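Local coordinates for protein methylxanthine N3-demethylase NdmB (Pseudomonas putida, PDB 6ICL) that catalyses the N3-demethylation of theobromine and related methylxanthines as a Rieske-type non-heme iron oxygenase, releasing formaldehyde during bacterial caffeine degradation, at residues P25-W37 with H346-F360. Sequence-based numbering, arbitrary orientation.
Sequences PLLEDKTYLRHFW and HKELSLSAVEGREAF
The phenol of Tyr32 reaches over helix 337-355 to His346, where OH and ND1 share a 2.6 Å hydrogen bond lying in the plane of the imidazole. His346 NE2 is bonded in turn to the carbonyl of Pro255, so both ring nitrogens are engaged and the imidazole is fixed in rotation. Two further bonds tie helix side chains to backbone carbonyls of segment 25-37. Ser350 OG donates to Asp29 O (2.8 Å). Lys347, its chain turned about the CB-CG bond, swings NZ to 2.8 Å from Leu26 O, nearly in line with the carbonyl (C=O...N 171°). Water is built into the same seam. One molecule accepts a hydrogen bond from Lys347 NZ and donates one to Ser350 OG; another joins Asp29 OD1, Tyr32 N and Ser350 O. Asp29 OD1 also receives Thr31 N in an Asx turn, and Thr31 OG1 besides.

With CG set between its backbone N and carbonyl carbon (chi1 68°), Tyr32 lays its ring on the helix: Ser350 CB makes a CH-pi contact 3.9 Å from the ring centroid, while Leu33 CD2 lies over the opposite face. Ala353 CB packs against Tyr32 CB at 3.6 Å. A phenylalanine here would keep the ring but would probably leave His346 ND1 without its hydroxyl mate in a buried setting. Farther along, Phe360 from helix 357-365 points its CZ at Phe36 CE1 (3.5 Å), the two ring planes 74° apart, and with His35 completes an aromatic cluster. Away from both iron centres, the contact thus joins the lead-in to strand 37-42 to C-terminal helices: helix side chains and waters satisfy backbone groups of an irregular segment, while an imidazole meets the buried tyrosine hydroxyl beside an aromatic core.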
loop_
_atom_site.group_PDB
_atom_site.type_symbol
_atom_site.label_atom_id
_atom_site.label_comp_id
_atom_site.label_asym_id
_atom_site.label_seq_id
_atom_site.Cartn_x
_atom_site.Cartn_y
_atom_site.Cartn_z
ATOM N N PRO A 25 20.305 31.025 11.748
ATOM C CA PRO A 25 20.995 29.876 12.342
ATOM C C PRO A 25 22.333 30.236 12.968
ATOM O O PRO A 25 23.065 31.100 12.485
ATOM C CB PRO A 25 21.203 28.948 11.135
ATOM C CG PRO A 25 21.467 29.880 10.032
ATOM C CD PRO A 25 20.601 31.108 10.303
ATOM N N LEU A 26 22.655 29.539 14.063
ATOM C CA LEU A 26 23.934 29.764 14.736
ATOM C C LEU A 26 25.112 29.386 13.843
ATOM O O LEU A 26 26.090 30.135 13.730
ATOM C CB LEU A 26 23.991 28.970 16.042
ATOM C CG LEU A 26 25.355 29.005 16.730
ATOM C CD1 LEU A 26 25.593 30.368 17.325
ATOM C CD2 LEU A 26 25.485 27.940 17.802
ATOM N N LEU A 27 25.044 28.224 13.198
ATOM C CA LEU A 27 26.205 27.643 12.526
ATOM C C LEU A 27 25.994 27.758 11.017
ATOM O O LEU A 27 25.616 26.794 10.352
ATOM C CB LEU A 27 26.413 26.196 12.971
ATOM C CG LEU A 27 26.538 26.050 14.490
ATOM C CD1 LEU A 27 26.356 24.596 14.911
ATOM C CD2 LEU A 27 27.885 26.605 14.955
ATOM N N GLU A 28 26.299 28.943 10.485
ATOM C CA GLU A 28 26.008 29.265 9.088
ATOM C C GLU A 28 26.917 28.505 8.134
ATOM O O GLU A 28 26.470 28.048 7.079
ATOM C CB GLU A 28 26.179 30.768 8.879
ATOM C CG GLU A 28 25.272 31.405 7.874
ATOM C CD GLU A 28 25.112 32.887 8.154
ATOM O OE1 GLU A 28 25.689 33.368 9.162
ATOM O OE2 GLU A 28 24.411 33.564 7.375
ATOM N N ASP A 29 28.195 28.376 8.480
ATOM C CA ASP A 29 29.202 27.796 7.598
ATOM C C ASP A 29 29.528 26.387 8.063
ATOM O O ASP A 29 29.804 26.176 9.245
ATOM C CB ASP A 29 30.481 28.640 7.602
ATOM C CG ASP A 29 31.406 28.299 6.451
ATOM O OD1 ASP A 29 32.124 27.279 6.520
ATOM O OD2 ASP A 29 31.406 29.056 5.462
ATOM N N LYS A 30 29.501 25.425 7.142
ATOM C CA LYS A 30 29.693 24.024 7.497
ATOM C C LYS A 30 31.048 23.479 7.072
ATOM O O LYS A 30 31.292 22.275 7.219
ATOM C CB LYS A 30 28.578 23.165 6.889
ATOM C CG LYS A 30 27.171 23.597 7.272
ATOM C CD LYS A 30 26.944 23.471 8.766
ATOM C CE LYS A 30 25.469 23.721 9.084
ATOM N NZ LYS A 30 25.217 23.882 10.557
ATOM N N THR A 31 31.943 24.330 6.566
ATOM C CA THR A 31 33.216 23.836 6.045
ATOM C C THR A 31 33.977 23.050 7.098
ATOM O O THR A 31 34.629 22.055 6.775
ATOM C CB THR A 31 34.073 25.006 5.540
ATOM O OG1 THR A 31 33.389 25.670 4.481
ATOM C CG2 THR A 31 35.426 24.521 5.027
ATOM N N TYR A 32 33.888 23.472 8.369
ATOM C CA TYR A 32 34.633 22.817 9.436
ATOM C C TYR A 32 34.330 21.330 9.525
ATOM O O TYR A 32 35.222 20.531 9.851
ATOM C CB TYR A 32 34.340 23.489 10.787
ATOM C CG TYR A 32 32.941 23.360 11.408
ATOM C CD1 TYR A 32 31.823 23.970 10.839
ATOM C CD2 TYR A 32 32.764 22.695 12.624
ATOM C CE1 TYR A 32 30.559 23.891 11.459
ATOM C CE2 TYR A 32 31.513 22.610 13.249
ATOM C CZ TYR A 32 30.421 23.205 12.668
ATOM O OH TYR A 32 29.195 23.116 13.309
ATOM N N LEU A 33 33.081 20.944 9.264
ATOM C CA LEU A 33 32.686 19.553 9.438
ATOM C C LEU A 33 33.449 18.637 8.498
ATOM O O LEU A 33 33.648 17.464 8.825
ATOM C CB LEU A 33 31.173 19.407 9.234
ATOM C CG LEU A 33 30.270 20.163 10.219
ATOM C CD1 LEU A 33 28.774 20.041 9.846
ATOM C CD2 LEU A 33 30.501 19.673 11.617
ATOM N N ARG A 34 33.919 19.151 7.366
ATOM C CA ARG A 34 34.677 18.320 6.438
ATOM C C ARG A 34 35.988 17.794 7.015
ATOM O O ARG A 34 36.494 16.784 6.519
ATOM C CB ARG A 34 34.953 19.105 5.166
ATOM C CG ARG A 34 33.678 19.560 4.494
ATOM C CD ARG A 34 33.993 20.299 3.220
ATOM N NE ARG A 34 34.695 19.449 2.265
ATOM C CZ ARG A 34 34.081 18.732 1.332
ATOM N NH1 ARG A 34 32.758 18.771 1.246
ATOM N NH2 ARG A 34 34.783 17.980 0.486
ATOM N N HIS A 35 36.537 18.427 8.058
ATOM C CA HIS A 35 37.859 18.081 8.590
ATOM C C HIS A 35 37.816 17.037 9.695
ATOM O O HIS A 35 38.878 16.621 10.184
ATOM C CB HIS A 35 38.561 19.342 9.112
ATOM C CG HIS A 35 38.891 20.327 8.035
ATOM N ND1 HIS A 35 38.050 21.360 7.684
ATOM C CD2 HIS A 35 39.963 20.414 7.208
ATOM C CE1 HIS A 35 38.589 22.044 6.692
ATOM N NE2 HIS A 35 39.749 21.490 6.385
ATOM N N PHE A 36 36.627 16.607 10.101
ATOM C CA PHE A 36 36.486 15.590 11.131
ATOM C C PHE A 36 36.166 14.228 10.520
ATOM O O PHE A 36 35.664 14.121 9.395
ATOM C CB PHE A 36 35.396 15.995 12.122
ATOM C CG PHE A 36 35.726 17.231 12.904
ATOM C CD1 PHE A 36 35.447 18.492 12.386
ATOM C CD2 PHE A 36 36.305 17.133 14.171
ATOM C CE1 PHE A 36 35.749 19.666 13.134
ATOM C CE2 PHE A 36 36.607 18.277 14.923
ATOM C CZ PHE A 36 36.329 19.550 14.395
ATOM N N TRP A 37 36.496 13.183 11.271
ATOM C CA TRP A 37 36.086 11.831 10.933
ATOM C C TRP A 37 34.616 11.635 11.285
ATOM O O TRP A 37 34.197 11.926 12.408
ATOM C CB TRP A 37 36.923 10.806 11.691
ATOM C CG TRP A 37 38.363 10.785 11.318
ATOM C CD1 TRP A 37 39.352 11.578 11.829
ATOM C CD2 TRP A 37 39.001 9.894 10.388
ATOM N NE1 TRP A 37 40.554 11.246 11.269
ATOM C CE2 TRP A 37 40.377 10.214 10.382
ATOM C CE3 TRP A 37 38.542 8.864 9.560
ATOM C CZ2 TRP A 37 41.312 9.535 9.577
ATOM C CZ3 TRP A 37 39.468 8.192 8.755
ATOM C CH2 TRP A 37 40.839 8.535 8.769
ATOM N N HIS A 346 31.329 24.643 18.661
ATOM C CA HIS A 346 30.932 24.478 17.265
ATOM C C HIS A 346 31.066 25.796 16.506
ATOM O O HIS A 346 31.611 25.832 15.400
ATOM C CB HIS A 346 29.498 23.936 17.174
ATOM C CG HIS A 346 29.426 22.462 16.926
ATOM N ND1 HIS A 346 29.299 21.931 15.657
ATOM C CD2 HIS A 346 29.483 21.406 17.776
ATOM C CE1 HIS A 346 29.272 20.611 15.738
ATOM N NE2 HIS A 346 29.381 20.266 17.012
ATOM N N LYS A 347 30.594 26.899 17.103
ATOM C CA LYS A 347 30.671 28.197 16.426
ATOM C C LYS A 347 32.113 28.613 16.193
ATOM O O LYS A 347 32.457 29.125 15.123
ATOM C CB LYS A 347 29.954 29.273 17.248
ATOM C CG LYS A 347 29.871 30.631 16.544
ATOM C CD LYS A 347 29.083 30.490 15.248
ATOM C CE LYS A 347 28.871 31.811 14.527
ATOM N NZ LYS A 347 28.354 31.588 13.131
ATOM N N GLU A 348 32.966 28.400 17.191
ATOM C CA GLU A 348 34.368 28.767 17.067
ATOM C C GLU A 348 35.061 27.924 16.002
ATOM O O GLU A 348 35.838 28.445 15.189
ATOM C CB GLU A 348 35.040 28.608 18.430
ATOM C CG GLU A 348 36.550 28.756 18.442
ATOM C CD GLU A 348 37.127 28.461 19.813
ATOM O OE1 GLU A 348 36.443 28.752 20.832
ATOM O OE2 GLU A 348 38.250 27.913 19.866
ATOM N N LEU A 349 34.775 26.614 15.987
ATOM C CA LEU A 349 35.313 25.728 14.958
ATOM C C LEU A 349 34.839 26.138 13.573
ATOM O O LEU A 349 35.624 26.148 12.617
ATOM C CB LEU A 349 34.905 24.287 15.246
ATOM C CG LEU A 349 35.557 23.687 16.474
ATOM C CD1 LEU A 349 34.749 22.486 16.960
ATOM C CD2 LEU A 349 36.991 23.287 16.165
ATOM N N SER A 350 33.561 26.479 13.446
ATOM C CA SER A 350 33.035 26.918 12.158
ATOM C C SER A 350 33.772 28.154 11.648
ATOM O O SER A 350 34.072 28.266 10.453
ATOM C CB SER A 350 31.540 27.204 12.300
ATOM O OG SER A 350 31.023 27.834 11.148
ATOM N N LEU A 351 34.064 29.101 12.543
ATOM C CA LEU A 351 34.765 30.314 12.127
ATOM C C LEU A 351 36.239 30.036 11.885
ATOM O O LEU A 351 36.809 30.535 10.909
ATOM C CB LEU A 351 34.596 31.404 13.180
ATOM C CG LEU A 351 33.161 31.842 13.418
ATOM C CD1 LEU A 351 33.056 32.610 14.725
ATOM C CD2 LEU A 351 32.727 32.685 12.255
ATOM N N SER A 352 36.862 29.223 12.749
ATOM C CA SER A 352 38.292 28.947 12.615
ATOM C C SER A 352 38.607 28.285 11.285
ATOM O O SER A 352 39.646 28.563 10.668
ATOM C CB SER A 352 38.774 28.059 13.755
ATOM O OG SER A 352 38.597 28.686 15.001
ATOM N N ALA A 353 37.729 27.392 10.830
ATOM C CA ALA A 353 38.003 26.681 9.591
ATOM C C ALA A 353 37.977 27.634 8.414
ATOM O O ALA A 353 38.777 27.504 7.484
ATOM C CB ALA A 353 36.996 25.546 9.395
ATOM N N VAL A 354 37.065 28.606 8.440
ATOM C CA VAL A 354 37.049 29.624 7.401
ATOM C C VAL A 354 38.323 30.462 7.440
ATOM O O VAL A 354 38.791 30.941 6.402
ATOM C CB VAL A 354 35.792 30.489 7.557
ATOM C CG1 VAL A 354 35.700 31.503 6.444
ATOM C CG2 VAL A 354 34.559 29.605 7.576
ATOM N N GLU A 355 38.912 30.648 8.624
ATOM C CA GLU A 355 40.103 31.491 8.751
ATOM C C GLU A 355 41.340 30.814 8.182
ATOM O O GLU A 355 42.159 31.463 7.526
ATOM C CB GLU A 355 40.347 31.867 10.213
ATOM C CG GLU A 355 39.493 33.039 10.710
ATOM C CD GLU A 355 40.023 33.660 12.005
ATOM O OE1 GLU A 355 41.238 33.525 12.299
ATOM O OE2 GLU A 355 39.214 34.285 12.731
ATOM N N GLY A 356 41.513 29.534 8.434
ATOM C CA GLY A 356 42.601 28.816 7.821
ATOM C C GLY A 356 43.139 27.758 8.739
ATOM O O GLY A 356 42.624 27.529 9.837
ATOM N N ARG A 357 44.208 27.121 8.263
ATOM C CA ARG A 357 44.728 25.930 8.920
ATOM C C ARG A 357 45.087 26.211 10.376
ATOM O O ARG A 357 44.688 25.469 11.284
ATOM C CB ARG A 357 45.940 25.400 8.145
ATOM C CG ARG A 357 46.509 24.135 8.754
ATOM C CD ARG A 357 47.733 23.588 8.034
ATOM N NE ARG A 357 48.417 22.662 8.933
ATOM C CZ ARG A 357 49.001 21.532 8.551
ATOM N NH1 ARG A 357 48.990 21.180 7.271
ATOM N NH2 ARG A 357 49.589 20.746 9.451
ATOM N N GLU A 358 45.833 27.285 10.623
ATOM C CA GLU A 358 46.343 27.500 11.971
ATOM C C GLU A 358 45.222 27.880 12.930
ATOM O O GLU A 358 45.208 27.432 14.081
ATOM C CB GLU A 358 47.452 28.557 11.952
ATOM C CG GLU A 358 48.815 28.010 12.397
ATOM C CD GLU A 358 49.103 26.596 11.861
ATOM O OE1 GLU A 358 49.230 25.652 12.688
ATOM O OE2 GLU A 358 49.188 26.425 10.618
ATOM N N ALA A 359 44.264 28.684 12.477
ATOM C CA ALA A 359 43.125 29.014 13.332
ATOM C C ALA A 359 42.365 27.756 13.746
ATOM O O ALA A 359 42.067 27.546 14.932
ATOM C CB ALA A 359 42.199 29.987 12.608
ATOM N N PHE A 360 42.073 26.889 12.776
ATOM C CA PHE A 360 41.352 25.653 13.063
ATOM C C PHE A 360 42.126 24.774 14.034
ATOM O O PHE A 360 41.575 24.302 15.038
ATOM C CB PHE A 360 41.081 24.900 11.760
ATOM C CG PHE A 360 40.223 23.676 11.935
ATOM C CD1 PHE A 360 38.858 23.798 12.122
ATOM C CD2 PHE A 360 40.782 22.412 11.914
ATOM C CE1 PHE A 360 38.057 22.678 12.280
ATOM C CE2 PHE A 360 39.987 21.281 12.065
ATOM C CZ PHE A 360 38.623 21.421 12.253
HETATM O O HOH W 1 33.499 26.510 8.611
HETATM O O HOH W 2 29.368 29.908 11.198
#